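N-alpha-acetyltransferase 35, NatC auxiliary subunit (Saccharomyces cerevisiae, PDB 6YGA) serves as the auxiliary subunit of the NatC N-terminal acetyltransferase, which acetylates the N-terminal methionine of the L-A virus Gag protein. Local coordinates at residues S451-D456 and W719-I724; Y675-H680 and T715-N720. One frame throughout, in Å; residues are numbered along the deposited sequence.

Contact 1 of 2, residues S451-D456 and W719-I724; sequences SLKGFD and WNYFPI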
ATOM      1  N   SER B 451       4.073   5.957 -15.925  1.00 35.61           N
ATOM      2  CA  SER B 451       5.403   6.558 -15.867  1.00 35.78           C
ATOM      3  C   SER B 451       5.405   7.821 -15.015  1.00 35.25           C
ATOM      4  O   SER B 451       6.279   8.003 -14.159  1.00 32.97           O
ATOM      5  CB  SER B 451       5.904   6.869 -17.276  1.00 37.19           C
ATOM      6  OG  SER B 451       5.970   5.701 -18.074  1.00 40.20           O
ATOM      7  N   LEU B 452       4.444   8.720 -15.250  1.00 35.37           N
ATOM      8  CA  LEU B 452       4.396   9.963 -14.487  1.00 36.13           C
ATOM      9  C   LEU B 452       4.099   9.702 -13.016  1.00 37.78           C
ATOM     10  O   LEU B 452       4.549  10.459 -12.150  1.00 38.55           O
ATOM     11  CB  LEU B 452       3.353  10.910 -15.082  1.00 38.25           C
ATOM     12  CG  LEU B 452       3.593  11.414 -16.510  1.00 39.20           C
ATOM     13  CD1 LEU B 452       2.432  12.275 -16.989  1.00 37.56           C
ATOM     14  CD2 LEU B 452       4.905  12.180 -16.609  1.00 38.24           C
ATOM     15  N   LYS B 453       3.355   8.636 -12.714  1.00 36.53           N
ATOM     16  CA  LYS B 453       3.034   8.333 -11.325  1.00 35.79           C
ATOM     17  C   LYS B 453       4.292   8.049 -10.511  1.00 36.34           C
ATOM     18  O   LYS B 453       4.304   8.261  -9.292  1.00 36.20           O
ATOM     19  CB  LYS B 453       2.057   7.154 -11.269  1.00 35.70           C
ATOM     20  CG  LYS B 453       1.677   6.714  -9.872  1.00 37.61           C
ATOM     21  CD  LYS B 453       0.800   7.727  -9.178  1.00 37.85           C
ATOM     22  CE  LYS B 453       0.578   7.323  -7.735  1.00 38.09           C
ATOM     23  NZ  LYS B 453      -0.277   8.303  -7.017  1.00 39.98           N
ATOM     24  N   GLY B 454       5.361   7.588 -11.170  1.00 34.64           N
ATOM     25  CA  GLY B 454       6.617   7.346 -10.476  1.00 35.60           C
ATOM     26  C   GLY B 454       7.215   8.592  -9.849  1.00 36.99           C
ATOM     27  O   GLY B 454       7.888   8.511  -8.817  1.00 36.91           O
ATOM     28  N   PHE B 455       6.978   9.760 -10.453  1.00 37.47           N
ATOM     29  CA  PHE B 455       7.475  11.002  -9.869  1.00 42.05           C
ATOM     30  C   PHE B 455       6.719  11.355  -8.595  1.00 42.75           C
ATOM     31  O   PHE B 455       7.300  11.913  -7.658  1.00 42.61           O
ATOM     32  CB  PHE B 455       7.378  12.148 -10.878  1.00 28.08           C
ATOM     33  CG  PHE B 455       8.433  12.105 -11.944  1.00 32.78           C
ATOM     34  CD1 PHE B 455       9.742  12.457 -11.656  1.00 33.48           C
ATOM     35  CD2 PHE B 455       8.114  11.722 -13.236  1.00 30.32           C
ATOM     36  CE1 PHE B 455      10.714  12.422 -12.637  1.00 31.12           C
ATOM     37  CE2 PHE B 455       9.081  11.685 -14.218  1.00 28.86           C
ATOM     38  CZ  PHE B 455      10.384  12.034 -13.918  1.00 30.02           C
ATOM     39  N   ASP B 456       5.420  11.044  -8.544  1.00 41.12           N
ATOM     40  CA  ASP B 456       4.642  11.329  -7.343  1.00 41.29           C
ATOM     41  C   ASP B 456       5.101  10.469  -6.175  1.00 39.19           C
ATOM     42  O   ASP B 456       5.045  10.907  -5.021  1.00 41.03           O
ATOM     43  CB  ASP B 456       3.152  11.113  -7.622  1.00 44.79           C
ATOM     44  CG  ASP B 456       2.275  11.435  -6.425  1.00 51.46           C
ATOM     45  OD1 ASP B 456       2.267  12.604  -5.979  1.00 55.70           O
ATOM     46  OD2 ASP B 456       1.575  10.523  -5.940  1.00 53.20           O
ATOM     47  N   TRP B 719       0.830  19.891  -8.822  1.00 38.07           N
ATOM     48  CA  TRP B 719       0.620  18.503  -9.217  1.00 35.53           C
ATOM     49  C   TRP B 719       1.987  17.850  -9.367  1.00 35.23           C
ATOM     50  O   TRP B 719       2.768  18.223 -10.250  1.00 38.17           O
ATOM     51  CB  TRP B 719      -0.190  18.404 -10.506  1.00 37.71           C
ATOM     52  CG  TRP B 719      -0.575  16.992 -10.812  1.00 39.70           C
ATOM     53  CD1 TRP B 719      -0.179  16.244 -11.878  1.00 38.81           C
ATOM     54  CD2 TRP B 719      -1.410  16.144 -10.012  1.00 38.43           C
ATOM     55  NE1 TRP B 719      -0.728  14.986 -11.803  1.00 40.04           N
ATOM     56  CE2 TRP B 719      -1.487  14.900 -10.665  1.00 38.13           C
ATOM     57  CE3 TRP B 719      -2.107  16.320  -8.812  1.00 38.44           C
ATOM     58  CZ2 TRP B 719      -2.233  13.837 -10.162  1.00 36.98           C
ATOM     59  CZ3 TRP B 719      -2.844  15.265  -8.312  1.00 39.26           C
ATOM     60  CH2 TRP B 719      -2.902  14.038  -8.985  1.00 36.47           C
ATOM     61  N   ASN B 720       2.263  16.864  -8.515  1.00 35.44           N
ATOM     62  CA  ASN B 720       3.602  16.325  -8.344  1.00 42.77           C
ATOM     63  C   ASN B 720       3.938  15.206  -9.324  1.00 43.86           C
ATOM     64  O   ASN B 720       4.913  14.478  -9.105  1.00 42.93           O
ATOM     65  CB  ASN B 720       3.783  15.848  -6.906  1.00 49.58           C
ATOM     66  CG  ASN B 720       3.674  16.985  -5.913  1.00 55.83           C
ATOM     67  OD1 ASN B 720       3.944  18.141  -6.247  1.00 55.09           O
ATOM     68  ND2 ASN B 720       3.279  16.667  -4.686  1.00 59.79           N
ATOM     69  N   TYR B 721       3.164  15.049 -10.399  1.00 43.35           N
ATOM     70  CA  TYR B 721       3.666  14.261 -11.518  1.00 40.29           C
ATOM     71  C   TYR B 721       4.826  14.962 -12.211  1.00 39.42           C
ATOM     72  O   TYR B 721       5.586  14.312 -12.937  1.00 38.50           O
ATOM     73  CB  TYR B 721       2.557  13.981 -12.535  1.00 38.81           C
ATOM     74  CG  TYR B 721       1.595  12.873 -12.162  1.00 38.94           C
ATOM     75  CD1 TYR B 721       1.511  12.395 -10.860  1.00 39.05           C
ATOM     76  CD2 TYR B 721       0.773  12.299 -13.122  1.00 40.80           C
ATOM     77  CE1 TYR B 721       0.625  11.383 -10.526  1.00 39.69           C
ATOM     78  CE2 TYR B 721      -0.109  11.286 -12.799  1.00 40.96           C
ATOM     79  CZ  TYR B 721      -0.180  10.832 -11.503  1.00 42.63           C
ATOM     80  OH  TYR B 721      -1.060   9.826 -11.184  1.00 45.02           O
ATOM     81  N   PHE B 722       4.974  16.269 -12.002  1.00 38.33           N
ATOM     82  CA  PHE B 722       6.038  17.066 -12.609  1.00 39.44           C
ATOM     83  C   PHE B 722       6.741  17.834 -11.496  1.00 41.96           C
ATOM     84  O   PHE B 722       6.457  19.017 -11.267  1.00 41.76           O
ATOM     85  CB  PHE B 722       5.482  18.018 -13.669  1.00 37.99           C
ATOM     86  CG  PHE B 722       4.608  17.347 -14.694  1.00 39.66           C
ATOM     87  CD1 PHE B 722       3.238  17.260 -14.504  1.00 39.06           C
ATOM     88  CD2 PHE B 722       5.153  16.810 -15.851  1.00 38.43           C
ATOM     89  CE1 PHE B 722       2.427  16.646 -15.444  1.00 37.49           C
ATOM     90  CE2 PHE B 722       4.346  16.197 -16.798  1.00 35.36           C
ATOM     91  CZ  PHE B 722       2.980  16.114 -16.592  1.00 34.59           C
ATOM     92  N   PRO B 723       7.656  17.189 -10.774  1.00 41.57           N
ATOM     93  CA  PRO B 723       8.362  17.888  -9.695  1.00 41.12           C
ATOM     94  C   PRO B 723       9.286  18.965 -10.241  1.00 41.49           C
ATOM     95  O   PRO B 723       9.633  18.992 -11.423  1.00 39.38           O
ATOM     96  CB  PRO B 723       9.157  16.773  -9.005  1.00 42.05           C
ATOM     97  CG  PRO B 723       9.339  15.741 -10.059  1.00 41.94           C
ATOM     98  CD  PRO B 723       8.095  15.789 -10.903  1.00 40.76           C
ATOM     99  N   ILE B 724       9.686  19.865  -9.350  1.00 40.41           N
ATOM    100  CA  ILE B 724      10.559  20.978  -9.704  1.00 38.82           C
ATOM    101  C   ILE B 724      12.003  20.552  -9.471  1.00 38.74           C
ATOM    102  O   ILE B 724      12.379  20.184  -8.353  1.00 40.16           O
ATOM    103  CB  ILE B 724      10.216  22.232  -8.885  1.00 41.14           C
ATOM    104  CG1 ILE B 724       8.714  22.524  -8.944  1.00 40.96           C
ATOM    105  CG2 ILE B 724      11.015  23.426  -9.378  1.00 37.92           C
ATOM    106  CD1 ILE B 724       8.208  22.873 -10.319  1.00 39.32           C
TER
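The ring of Tyr721 lies against helix 433-456, beside Leu452 and Lys453. One face is covered by backbone: Leu452 O sits above it toward the rim, and Lys453 CA makes a CH-pi contact 4.2 Å from the ring centroid. On the same side as Leu452 O, Leu452 CB comes to 3.5 Å from Tyr721 CD2. The opposite face receives Trp719 NE1. Asp456 CB meets the edge, 3.8 Å from Tyr721 CD1.

Lys453 leaves the helix with CG anti to its backbone N (chi1 178°) and bends at chi2. This carries CD to 3.4 Å from Tyr721 OH. Lys453 NZ then reaches Asp456 OD2 in a 3.1 Å salt bridge and also bonds Thr406. Tyr721 OH is hydrogen-bonded to Glu449 OE2, one helical turn before Lys453. No hydrogen bond links the two segments directly; the tie to Glu449 joins loop and helix just outside them.

Phe455 crosses Pro723 at about a right angle, with Phe455 CD1 3.7 Å from Pro723 CG. Leu452 CD1 touches Phe722 CZ at 3.9 Å. The contact seats the connection between strands 708-713 and 724-729 on residues 452-456 of helix 433-456. Helices 465-506 and 511-564 pack against Leu452 and Phe722.

Contact 2 of 2, residues Y675-H680 and T715-N720; sequences YCKLKH and TTEGWN. With EDO (1,2-ethanediol), chain C.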
ATOM      1  N   TYR B 675      -6.591  20.867 -12.105  1.00 39.35           N
ATOM      2  CA  TYR B 675      -5.980  21.771 -13.075  1.00 42.34           C
ATOM      3  C   TYR B 675      -5.446  23.030 -12.408  1.00 43.87           C
ATOM      4  O   TYR B 675      -4.456  23.606 -12.875  1.00 43.58           O
ATOM      5  CB  TYR B 675      -6.978  22.125 -14.178  1.00 38.76           C
ATOM      6  CG  TYR B 675      -7.134  21.021 -15.195  1.00 36.78           C
ATOM      7  CD1 TYR B 675      -6.170  20.813 -16.173  1.00 38.93           C
ATOM      8  CD2 TYR B 675      -8.235  20.175 -15.168  1.00 36.11           C
ATOM      9  CE1 TYR B 675      -6.304  19.795 -17.103  1.00 39.68           C
ATOM     10  CE2 TYR B 675      -8.377  19.158 -16.093  1.00 36.09           C
ATOM     11  CZ  TYR B 675      -7.409  18.972 -17.057  1.00 38.41           C
ATOM     12  OH  TYR B 675      -7.549  17.959 -17.977  1.00 39.82           O
ATOM     13  N   CYS B 676      -6.075  23.466 -11.316  1.00 43.98           N
ATOM     14  CA  CYS B 676      -5.505  24.552 -10.527  1.00 46.01           C
ATOM     15  C   CYS B 676      -4.129  24.169  -9.994  1.00 45.46           C
ATOM     16  O   CYS B 676      -3.178  24.954 -10.076  1.00 44.43           O
ATOM     17  CB  CYS B 676      -6.448  24.918  -9.381  1.00 48.31           C
ATOM     18  SG  CYS B 676      -5.831  26.250  -8.337  1.00 52.82           S
ATOM     19  N   LYS B 677      -4.006  22.955  -9.452  1.00 45.21           N
ATOM     20  CA  LYS B 677      -2.705  22.478  -8.995  1.00 43.37           C
ATOM     21  C   LYS B 677      -1.733  22.331 -10.157  1.00 42.38           C
ATOM     22  O   LYS B 677      -0.535  22.598 -10.013  1.00 43.76           O
ATOM     23  CB  LYS B 677      -2.858  21.149  -8.256  1.00 44.07           C
ATOM     24  CG  LYS B 677      -3.611  21.256  -6.946  1.00 46.54           C
ATOM     25  CD  LYS B 677      -3.689  19.919  -6.231  1.00 49.46           C
ATOM     26  CE  LYS B 677      -4.181  20.100  -4.803  1.00 52.00           C
ATOM     27  NZ  LYS B 677      -4.358  18.801  -4.102  1.00 54.15           N
ATOM     28  N   LEU B 678      -2.230  21.908 -11.321  1.00 38.22           N
ATOM     29  CA  LEU B 678      -1.356  21.793 -12.480  1.00 38.78           C
ATOM     30  C   LEU B 678      -0.861  23.165 -12.925  1.00 39.48           C
ATOM     31  O   LEU B 678       0.299  23.316 -13.325  1.00 37.50           O
ATOM     32  CB  LEU B 678      -2.084  21.077 -13.615  1.00 38.70           C
ATOM     33  CG  LEU B 678      -1.219  20.511 -14.740  1.00 39.51           C
ATOM     34  CD1 LEU B 678      -0.190  19.530 -14.197  1.00 38.85           C
ATOM     35  CD2 LEU B 678      -2.112  19.842 -15.765  1.00 39.23           C
ATOM     36  N   LYS B 679      -1.726  24.179 -12.850  1.00 39.72           N
ATOM     37  CA  LYS B 679      -1.313  25.531 -13.210  1.00 41.53           C
ATOM     38  C   LYS B 679      -0.249  26.053 -12.254  1.00 41.36           C
ATOM     39  O   LYS B 679       0.696  26.729 -12.677  1.00 40.20           O
ATOM     40  CB  LYS B 679      -2.521  26.465 -13.224  1.00 43.18           C
ATOM     41  CG  LYS B 679      -2.204  27.858 -13.732  1.00 47.32           C
ATOM     42  CD  LYS B 679      -3.268  28.862 -13.325  1.00 49.75           C
ATOM     43  CE  LYS B 679      -4.642  28.453 -13.820  1.00 49.08           C
ATOM     44  NZ  LYS B 679      -5.653  29.505 -13.541  1.00 50.44           N
ATOM     45  N   HIS B 680      -0.387  25.745 -10.960  1.00 43.38           N
ATOM     46  CA  HIS B 680       0.614  26.160  -9.981  1.00 45.07           C
ATOM     47  C   HIS B 680       1.982  25.573 -10.311  1.00 40.97           C
ATOM     48  O   HIS B 680       2.993  26.283 -10.280  1.00 41.24           O
ATOM     49  CB  HIS B 680       0.179  25.745  -8.574  1.00 51.52           C
ATOM     50  CG  HIS B 680      -0.967  26.544  -8.030  1.00 63.77           C
ATOM     51  ND1 HIS B 680      -1.753  26.103  -6.986  1.00 67.04           N
ATOM     52  CD2 HIS B 680      -1.455  27.759  -8.378  1.00 67.71           C
ATOM     53  CE1 HIS B 680      -2.677  27.009  -6.719  1.00 68.59           C
ATOM     54  NE2 HIS B 680      -2.518  28.024  -7.549  1.00 68.04           N
ATOM     55  N   THR B 715       5.810  20.447  -5.332  1.00 53.41           N
ATOM     56  CA  THR B 715       5.119  21.706  -5.084  1.00 54.89           C
ATOM     57  C   THR B 715       3.913  21.449  -4.190  1.00 55.96           C
ATOM     58  O   THR B 715       3.082  20.588  -4.493  1.00 55.36           O
ATOM     59  CB  THR B 715       4.677  22.347  -6.401  1.00 55.49           C
ATOM     60  OG1 THR B 715       5.811  22.510  -7.262  1.00 54.36           O
ATOM     61  CG2 THR B 715       4.044  23.709  -6.157  1.00 56.48           C
ATOM     62  N   THR B 716       3.814  22.206  -3.095  1.00 60.84           N
ATOM     63  CA  THR B 716       2.834  21.892  -2.056  1.00 63.32           C
ATOM     64  C   THR B 716       1.403  21.965  -2.583  1.00 61.61           C
ATOM     65  O   THR B 716       0.578  21.094  -2.280  1.00 62.55           O
ATOM     66  CB  THR B 716       3.025  22.828  -0.858  1.00 69.53           C
ATOM     67  OG1 THR B 716       1.928  22.682   0.053  1.00 72.92           O
ATOM     68  CG2 THR B 716       3.132  24.284  -1.303  1.00 71.81           C
ATOM     69  N   GLU B 717       1.087  22.988  -3.377  1.00 60.02           N
ATOM     70  CA  GLU B 717      -0.229  23.126  -3.985  1.00 57.88           C
ATOM     71  C   GLU B 717      -0.212  22.819  -5.476  1.00 48.49           C
ATOM     72  O   GLU B 717      -1.151  23.183  -6.189  1.00 45.99           O
ATOM     73  CB  GLU B 717      -0.786  24.529  -3.739  1.00 65.76           C
ATOM     74  CG  GLU B 717      -1.182  24.780  -2.295  1.00 72.78           C
ATOM     75  CD  GLU B 717      -2.129  23.718  -1.761  1.00 77.49           C
ATOM     76  OE1 GLU B 717      -3.060  23.321  -2.496  1.00 77.51           O
ATOM     77  OE2 GLU B 717      -1.940  23.272  -0.610  1.00 79.50           O
ATOM     78  N   GLY B 718       0.837  22.156  -5.958  1.00 42.55           N
ATOM     79  CA  GLY B 718       0.944  21.787  -7.351  1.00 41.75           C
ATOM     80  C   GLY B 718       0.575  20.335  -7.595  1.00 40.07           C
ATOM     81  O   GLY B 718       0.071  19.628  -6.720  1.00 38.51           O
ATOM     82  N   TRP B 719       0.830  19.891  -8.822  1.00 38.07           N
ATOM     83  CA  TRP B 719       0.620  18.503  -9.217  1.00 35.53           C
ATOM     84  C   TRP B 719       1.987  17.850  -9.367  1.00 35.23           C
ATOM     85  O   TRP B 719       2.768  18.223 -10.250  1.00 38.17           O
ATOM     86  CB  TRP B 719      -0.190  18.404 -10.506  1.00 37.71           C
ATOM     87  CG  TRP B 719      -0.575  16.992 -10.812  1.00 39.70           C
ATOM     88  CD1 TRP B 719      -0.179  16.244 -11.878  1.00 38.81           C
ATOM     89  CD2 TRP B 719      -1.410  16.144 -10.012  1.00 38.43           C
ATOM     90  NE1 TRP B 719      -0.728  14.986 -11.803  1.00 40.04           N
ATOM     91  CE2 TRP B 719      -1.487  14.900 -10.665  1.00 38.13           C
ATOM     92  CE3 TRP B 719      -2.107  16.320  -8.812  1.00 38.44           C
ATOM     93  CZ2 TRP B 719      -2.233  13.837 -10.162  1.00 36.98           C
ATOM     94  CZ3 TRP B 719      -2.844  15.265  -8.312  1.00 39.26           C
ATOM     95  CH2 TRP B 719      -2.902  14.038  -8.985  1.00 36.47           C
ATOM     96  N   ASN B 720       2.263  16.864  -8.515  1.00 35.44           N
ATOM     97  CA  ASN B 720       3.602  16.325  -8.344  1.00 42.77           C
ATOM     98  C   ASN B 720       3.938  15.206  -9.324  1.00 43.86           C
ATOM     99  O   ASN B 720       4.913  14.478  -9.105  1.00 42.93           O
ATOM    100  CB  ASN B 720       3.783  15.848  -6.906  1.00 49.58           C
ATOM    101  CG  ASN B 720       3.674  16.985  -5.913  1.00 55.83           C
ATOM    102  OD1 ASN B 720       3.944  18.141  -6.247  1.00 55.09           O
ATOM    103  ND2 ASN B 720       3.279  16.667  -4.686  1.00 59.79           N
TER
HETATM  104  C1  EDO C 812      -3.606  32.547 -14.885  1.00 69.37           C
HETATM  105  O1  EDO C 812      -4.880  31.953 -15.158  1.00 68.46           O
HETATM  106  C2  EDO C 812      -3.709  33.432 -13.648  1.00 70.31           C
HETATM  107  O2  EDO C 812      -3.999  32.630 -12.496  1.00 71.62           O
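The imidazole of His680 meets Glu717 O at its edge. Its ND1 donates a 3.1 Å hydrogen bond to Glu717 O, at an N-H...O angle of 159°. The oxygen lies close to the ring plane, but the donor stands above the carbonyl plane, 51° out of it. One face of the ring carries Cys676 O, from the preceding helical turn. With CG anti to the carbonyl carbon (chi1 -72°), the ring is set beside Glu717, and its plane stands steeply to the carboxylate. Leu678 CD1 approaches the indole of Trp719 obliquely, 4.0 Å from Trp719 CD1.

The chain from Thr715 to Gly718 forms a type I beta turn, closed by Gly718 N to Thr715 O. It belongs to the connection between the two antiparallel strands 708-713 and 724-729, and it rests on helix 668-701. Glu717 O also takes a CA-H...O contact from Lys677 CA at 3.3 Å. In return, Gly718 CA lies 3.2 Å from Lys677 O. The extended Lys677 chain runs past the turn, with CG 3.2 Å from Glu717 O. Lys677 NZ stays 5.0 Å from Glu717 OE1 and makes a long, weak ion pair with Glu673. Thr681 OG1 is hydrogen-bonded to Trp719 N.

Contacts 1 and 2 have centres about 11 Å apart and share Trp719 and Asn720. Both involve the connection between strands 708-713 and 724-729. Its earlier part meets helix 668-701 in contact 2, and its later part meets helix 433-456 in contact 1. The connection thus bridges two helices far apart in sequence; all four segments lie in the sequence range of the NAA35-like TPR family. The two contacts also touch directly: Phe722 CE1 lies 4.1 Å from Leu678 CD1, and Ile724 CG1 lies 3.4 Å from Thr715 OG1. A bound 1,2-ethanediol, probably from the crystallisation liquor, accepts a hydrogen bond from Lys679 NZ beside contact 2. No other protein chain touches either contact.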